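Long-range contact in DNA polymerase III, beta subunit (PDB 3T0P), which probably encircles DNA as a ring-shaped head-to-tail homodimer and tethers DNA polymerases to it for processive replication: residues K44-T56 with S112-R124. Residues are numbered along the deposited sequence; the frame is centred on the assembly and turned at random. Where two conformers were deposited one is given.
Sequences KLMANDMELGIET and SGDDFSYIPYVER. With ACT (acetate ion), chain S; EDO (1,2-ethanediol), chain X.
Gly-53 and Ile-119 mark the nearest backbone approach, 5.8 Å between their CA atoms. Residues 44-56 form an antiparallel beta hairpin in the N-terminal domain of the ring-forming polymerase III beta subunit. Residues 112-124 belong to the connector that leaves strand 104-109, crosses this hairpin and runs on to strand 127-131, joining the N-terminal and central domains. The sheet runs on from the hairpin into strand 231-236 of the central domain.

Ile-119 lies over Gly-53. With CG1 anti to its own carbonyl carbon (chi1 -67°), the branch runs to Gly-53, Ile-119 CG1 lying 3.7 Å from Gly-53 CA. Ile-119 CD1 lies 3.6 Å from Ile-54 N. Selenomethionine Met-46 reaches into the connector with its CG, which touches Ile-119 CD1. Its SE makes a Met-aromatic contact at the edge of the Phe-116 ring, 3.7 Å from CE2, and another, oblique, with the Tyr-118 ring. Met-46 CE adds apolar packing, 3.7 Å from Tyr-118 CD2. Tyr-118 OH is hydrogen-bonded to Asp-37 OD2 on strand 33-38.

Asn-48 supplies the hydrogen bond between the segments. With CG anti to N (chi1 -171°), ND2 gives a nearly straight bond to Ser-117 O, 2.7 Å. The acceptor lies in the amide plane, whereas ND2 stands above the plane of the Ser-117 carbonyl. OD1 accepts from Met-50 N in an Asx turn, so both ends of the amide are held. A leucine here would probably leave Ser-117 O without this donor and Met-50 N without its side-chain acceptor. An acetate ion, probably from the crystallisation liquor, sits at the turn, its OXT 3.0 Å from Gly-53 N.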
loop_
_atom_site.group_PDB
_atom_site.type_symbol
_atom_site.label_atom_id
_atom_site.label_comp_id
_atom_site.label_asym_id
_atom_site.label_seq_id
_atom_site.Cartn_x
_atom_site.Cartn_y
_atom_site.Cartn_z
ATOM N N LYS B 44 -7.275 -21.920 -23.119
ATOM C CA LYS B 44 -6.644 -20.642 -23.373
ATOM C C LYS B 44 -7.427 -19.527 -22.703
ATOM O O LYS B 44 -8.633 -19.432 -22.915
ATOM C CB LYS B 44 -6.602 -20.433 -24.905
ATOM C CG LYS B 44 -5.335 -19.834 -25.483
ATOM C CD LYS B 44 -5.165 -20.209 -26.984
ATOM C CE LYS B 44 -5.546 -19.089 -27.942
ATOM N NZ LYS B 44 -5.785 -19.541 -29.356
ATOM N N LEU B 45 -6.752 -18.690 -21.893
ATOM C CA LEU B 45 -7.337 -17.484 -21.322
ATOM C C LEU B 45 -6.869 -16.343 -22.155
ATOM O O LEU B 45 -5.709 -16.337 -22.549
ATOM C CB LEU B 45 -6.957 -17.251 -19.864
ATOM C CG LEU B 45 -7.500 -18.203 -18.829
ATOM C CD1 LEU B 45 -7.146 -17.718 -17.446
ATOM C CD2 LEU B 45 -9.006 -18.403 -18.962
HETATM N N MSE B 46 -7.721 -15.357 -22.404
HETATM C CA MSE B 46 -7.345 -14.236 -23.264
HETATM C C MSE B 46 -8.004 -12.936 -22.831
HETATM O O MSE B 46 -9.180 -12.926 -22.472
HETATM C CB MSE B 46 -7.760 -14.574 -24.703
HETATM C CG MSE B 46 -7.125 -13.698 -25.765
HETATM SE SE MSE B 46 -7.674 -14.232 -27.623
HETATM C CE MSE B 46 -7.558 -16.194 -27.463
ATOM N N ALA B 47 -7.236 -11.847 -22.869
ATOM C CA ALA B 47 -7.707 -10.486 -22.662
ATOM C C ALA B 47 -7.110 -9.599 -23.750
ATOM O O ALA B 47 -5.946 -9.776 -24.136
ATOM C CB ALA B 47 -7.368 -9.975 -21.287
ATOM N N ASN B 48 -7.946 -8.749 -24.348
ATOM C CA ASN B 48 -7.511 -7.874 -25.427
ATOM C C ASN B 48 -8.162 -6.511 -25.319
ATOM O O ASN B 48 -9.384 -6.433 -25.273
ATOM C CB ASN B 48 -7.826 -8.513 -26.785
ATOM C CG ASN B 48 -7.230 -7.780 -27.946
ATOM O OD1 ASN B 48 -6.332 -6.951 -27.798
ATOM N ND2 ASN B 48 -7.716 -8.073 -29.137
ATOM N N ASP B 49 -7.354 -5.435 -25.318
ATOM C CA ASP B 49 -7.868 -4.066 -25.279
ATOM C C ASP B 49 -7.737 -3.383 -26.655
ATOM O O ASP B 49 -7.969 -2.178 -26.759
ATOM C CB ASP B 49 -7.175 -3.243 -24.186
ATOM C CG ASP B 49 -5.700 -2.964 -24.408
ATOM O OD1 ASP B 49 -5.344 -2.508 -25.500
ATOM O OD2 ASP B 49 -4.911 -3.163 -23.465
HETATM N N MSE B 50 -7.374 -4.163 -27.709
HETATM C CA MSE B 50 -7.183 -3.775 -29.123
HETATM C C MSE B 50 -5.774 -3.236 -29.393
HETATM O O MSE B 50 -5.339 -3.240 -30.545
HETATM C CB MSE B 50 -8.243 -2.791 -29.644
HETATM C CG MSE B 50 -9.671 -3.306 -29.493
HETATM SE SE MSE B 50 -9.993 -5.100 -30.226
HETATM C CE MSE B 50 -10.003 -4.600 -32.165
ATOM N N GLU B 51 -5.068 -2.779 -28.357
ATOM C CA GLU B 51 -3.682 -2.345 -28.453
ATOM C C GLU B 51 -2.788 -3.476 -27.904
ATOM O O GLU B 51 -1.813 -3.868 -28.536
ATOM C CB GLU B 51 -3.451 -1.031 -27.686
ATOM C CG GLU B 51 -1.998 -0.587 -27.669
ATOM C CD GLU B 51 -1.755 0.821 -27.173
ATOM O OE1 GLU B 51 -1.904 1.763 -27.986
ATOM O OE2 GLU B 51 -1.393 0.981 -25.984
ATOM N N LEU B 52 -3.134 -3.977 -26.720
ATOM C CA LEU B 52 -2.398 -5.023 -26.025
ATOM C C LEU B 52 -3.276 -6.245 -25.816
ATOM O O LEU B 52 -4.373 -6.137 -25.282
ATOM C CB LEU B 52 -1.911 -4.466 -24.685
ATOM C CG LEU B 52 -1.118 -5.373 -23.781
ATOM C CD1 LEU B 52 0.295 -5.531 -24.297
ATOM C CD2 LEU B 52 -1.074 -4.795 -22.359
ATOM N N GLY B 53 -2.762 -7.390 -26.248
ATOM C CA GLY B 53 -3.374 -8.701 -26.105
ATOM C C GLY B 53 -2.505 -9.611 -25.259
ATOM O O GLY B 53 -1.283 -9.631 -25.413
ATOM N N ILE B 54 -3.113 -10.323 -24.308
ATOM C CA ILE B 54 -2.394 -11.285 -23.483
ATOM C C ILE B 54 -3.181 -12.585 -23.559
ATOM O O ILE B 54 -4.403 -12.612 -23.395
ATOM C CB ILE B 54 -2.058 -10.857 -22.020
ATOM C CG1 ILE B 54 -1.360 -9.485 -21.966
ATOM C CG2 ILE B 54 -1.170 -11.921 -21.339
ATOM C CD1 ILE B 54 -1.195 -8.916 -20.570
ATOM N N GLU B 55 -2.441 -13.663 -23.760
ATOM C CA GLU B 55 -2.898 -15.031 -23.926
ATOM C C GLU B 55 -2.085 -15.934 -23.038
ATOM O O GLU B 55 -0.865 -15.790 -22.958
ATOM C CB GLU B 55 -2.640 -15.391 -25.382
ATOM C CG GLU B 55 -3.526 -16.431 -26.013
ATOM C CD GLU B 55 -3.111 -16.544 -27.464
ATOM O OE1 GLU B 55 -2.024 -17.112 -27.725
ATOM O OE2 GLU B 55 -3.799 -15.948 -28.322
ATOM N N THR B 56 -2.735 -16.886 -22.391
ATOM C CA THR B 56 -2.034 -17.810 -21.514
ATOM C C THR B 56 -2.743 -19.168 -21.580
ATOM O O THR B 56 -3.959 -19.238 -21.828
ATOM C CB THR B 56 -1.879 -17.200 -20.095
ATOM O OG1 THR B 56 -0.775 -17.799 -19.422
ATOM C CG2 THR B 56 -3.136 -17.294 -19.256
ATOM N N SER B 112 -21.185 -14.137 -25.118
ATOM C CA SER B 112 -20.679 -14.909 -26.247
ATOM C C SER B 112 -19.244 -14.456 -26.562
ATOM O O SER B 112 -18.926 -13.265 -26.454
ATOM C CB SER B 112 -21.571 -14.722 -27.471
ATOM O OG SER B 112 -20.982 -15.319 -28.617
ATOM N N GLY B 113 -18.405 -15.415 -26.941
ATOM C CA GLY B 113 -17.039 -15.144 -27.367
ATOM C C GLY B 113 -16.971 -14.513 -28.753
ATOM O O GLY B 113 -15.936 -13.954 -29.125
ATOM N N ASP B 114 -18.086 -14.579 -29.522
ATOM C CA ASP B 114 -18.235 -14.018 -30.875
ATOM C C ASP B 114 -18.130 -12.470 -30.889
ATOM O O ASP B 114 -17.854 -11.890 -31.932
ATOM C CB ASP B 114 -19.570 -14.461 -31.493
ATOM C CG ASP B 114 -19.683 -15.955 -31.718
ATOM N N ASP B 115 -18.335 -11.823 -29.727
ATOM C CA ASP B 115 -18.241 -10.376 -29.540
ATOM C C ASP B 115 -16.788 -9.966 -29.254
ATOM O O ASP B 115 -16.410 -8.812 -29.475
ATOM C CB ASP B 115 -19.159 -9.951 -28.381
ATOM N N PHE B 116 -15.981 -10.932 -28.758
ATOM C CA PHE B 116 -14.572 -10.755 -28.394
ATOM C C PHE B 116 -13.680 -10.639 -29.631
ATOM O O PHE B 116 -13.752 -11.477 -30.534
ATOM C CB PHE B 116 -14.091 -11.928 -27.501
ATOM C CG PHE B 116 -12.774 -11.705 -26.793
ATOM C CD1 PHE B 116 -12.727 -11.060 -25.561
ATOM C CD2 PHE B 116 -11.580 -12.144 -27.354
ATOM C CE1 PHE B 116 -11.508 -10.848 -24.910
ATOM C CE2 PHE B 116 -10.358 -11.915 -26.709
ATOM C CZ PHE B 116 -10.332 -11.279 -25.488
ATOM N N SER B 117 -12.818 -9.615 -29.649
ATOM C CA SER B 117 -11.848 -9.404 -30.723
ATOM C C SER B 117 -10.564 -10.149 -30.347
ATOM O O SER B 117 -9.865 -9.766 -29.405
ATOM C CB SER B 117 -11.598 -7.917 -30.942
ATOM O OG SER B 117 -10.841 -7.733 -32.124
ATOM N N TYR B 118 -10.310 -11.269 -31.029
ATOM C CA TYR B 118 -9.165 -12.139 -30.779
ATOM C C TYR B 118 -7.861 -11.484 -31.124
ATOM O O TYR B 118 -7.816 -10.605 -31.996
ATOM C CB TYR B 118 -9.286 -13.413 -31.610
ATOM C CG TYR B 118 -10.166 -14.471 -30.999
ATOM C CD1 TYR B 118 -11.554 -14.326 -30.978
ATOM C CD2 TYR B 118 -9.624 -15.656 -30.516
ATOM C CE1 TYR B 118 -12.373 -15.311 -30.441
ATOM C CE2 TYR B 118 -10.437 -16.660 -30.003
ATOM C CZ TYR B 118 -11.814 -16.486 -29.980
ATOM O OH TYR B 118 -12.635 -17.458 -29.464
ATOM N N ILE B 119 -6.783 -11.933 -30.458
ATOM C CA ILE B 119 -5.444 -11.438 -30.741
ATOM C C ILE B 119 -5.137 -11.835 -32.185
ATOM O O ILE B 119 -5.362 -13.002 -32.534
ATOM C CB ILE B 119 -4.435 -12.008 -29.728
ATOM C CG1 ILE B 119 -4.697 -11.442 -28.294
ATOM C CG2 ILE B 119 -2.999 -11.776 -30.209
ATOM C CD1 ILE B 119 -4.061 -12.230 -27.177
ATOM N N PRO B 120 -4.723 -10.890 -33.065
ATOM C CA PRO B 120 -4.463 -11.272 -34.462
ATOM C C PRO B 120 -3.287 -12.232 -34.600
ATOM O O PRO B 120 -2.422 -12.297 -33.716
ATOM C CB PRO B 120 -4.135 -9.936 -35.132
ATOM C CG PRO B 120 -3.611 -9.083 -34.024
ATOM C CD PRO B 120 -4.435 -9.458 -32.841
ATOM N N TYR B 121 -3.260 -12.975 -35.710
ATOM C CA TYR B 121 -2.133 -13.820 -36.046
ATOM C C TYR B 121 -0.970 -12.890 -36.421
ATOM O O TYR B 121 -1.172 -11.896 -37.134
ATOM C CB TYR B 121 -2.481 -14.768 -37.213
ATOM C CG TYR B 121 -1.263 -15.381 -37.871
ATOM C CD1 TYR B 121 -0.626 -16.487 -37.313
ATOM C CD2 TYR B 121 -0.711 -14.819 -39.018
ATOM C CE1 TYR B 121 0.518 -17.032 -37.893
ATOM C CE2 TYR B 121 0.432 -15.358 -39.610
ATOM C CZ TYR B 121 1.035 -16.474 -39.052
ATOM O OH TYR B 121 2.161 -17.011 -39.632
ATOM N N VAL B 122 0.227 -13.187 -35.906
ATOM C CA VAL B 122 1.426 -12.394 -36.187
ATOM C C VAL B 122 2.478 -13.370 -36.680
ATOM O O VAL B 122 2.803 -14.331 -35.967
ATOM C CB VAL B 122 1.932 -11.539 -34.980
ATOM C CG1 VAL B 122 3.136 -10.687 -35.374
ATOM C CG2 VAL B 122 0.828 -10.656 -34.413
ATOM N N GLU B 123 2.990 -13.141 -37.895
ATOM C CA GLU B 123 4.014 -14.012 -38.460
ATOM C C GLU B 123 5.298 -13.906 -37.640
ATOM O O GLU B 123 5.748 -12.808 -37.323
ATOM C CB GLU B 123 4.274 -13.729 -39.944
ATOM C CG GLU B 123 4.925 -14.927 -40.621
ATOM C CD GLU B 123 5.064 -14.869 -42.129
ATOM O OE1 GLU B 123 4.066 -15.163 -42.827
ATOM O OE2 GLU B 123 6.191 -14.611 -42.611
ATOM N N ARG B 124 5.846 -15.060 -37.247
ATOM C CA ARG B 124 7.057 -15.137 -36.446
ATOM C C ARG B 124 8.257 -15.326 -37.348
ATOM O O ARG B 124 8.483 -16.418 -37.879
ATOM C CB ARG B 124 6.954 -16.265 -35.414
ATOM C CG ARG B 124 6.188 -15.862 -34.169
ATOM C CD ARG B 124 5.495 -17.055 -33.541
ATOM N NE ARG B 124 4.928 -16.755 -32.224
ATOM C CZ ARG B 124 3.787 -16.100 -32.018
ATOM N NH1 ARG B 124 3.094 -15.616 -33.043
ATOM N NH2 ARG B 124 3.341 -15.905 -30.785
HETATM C C ACT S . -3.744 -6.841 -30.232
HETATM O O ACT S . -4.955 -6.886 -30.476
HETATM O OXT ACT S . -3.374 -7.307 -29.198
HETATM C CH3 ACT S . -2.721 -6.278 -31.182
HETATM C C1 EDO X . 1.318 -20.253 -25.789
HETATM O O1 EDO X . 2.057 -19.403 -24.893
HETATM C C2 EDO X . 0.116 -19.515 -26.376
HETATM O O2 EDO X . -0.516 -18.716 -25.367
HETATM O O HOH W 1 -7.448 -7.191 -32.311
#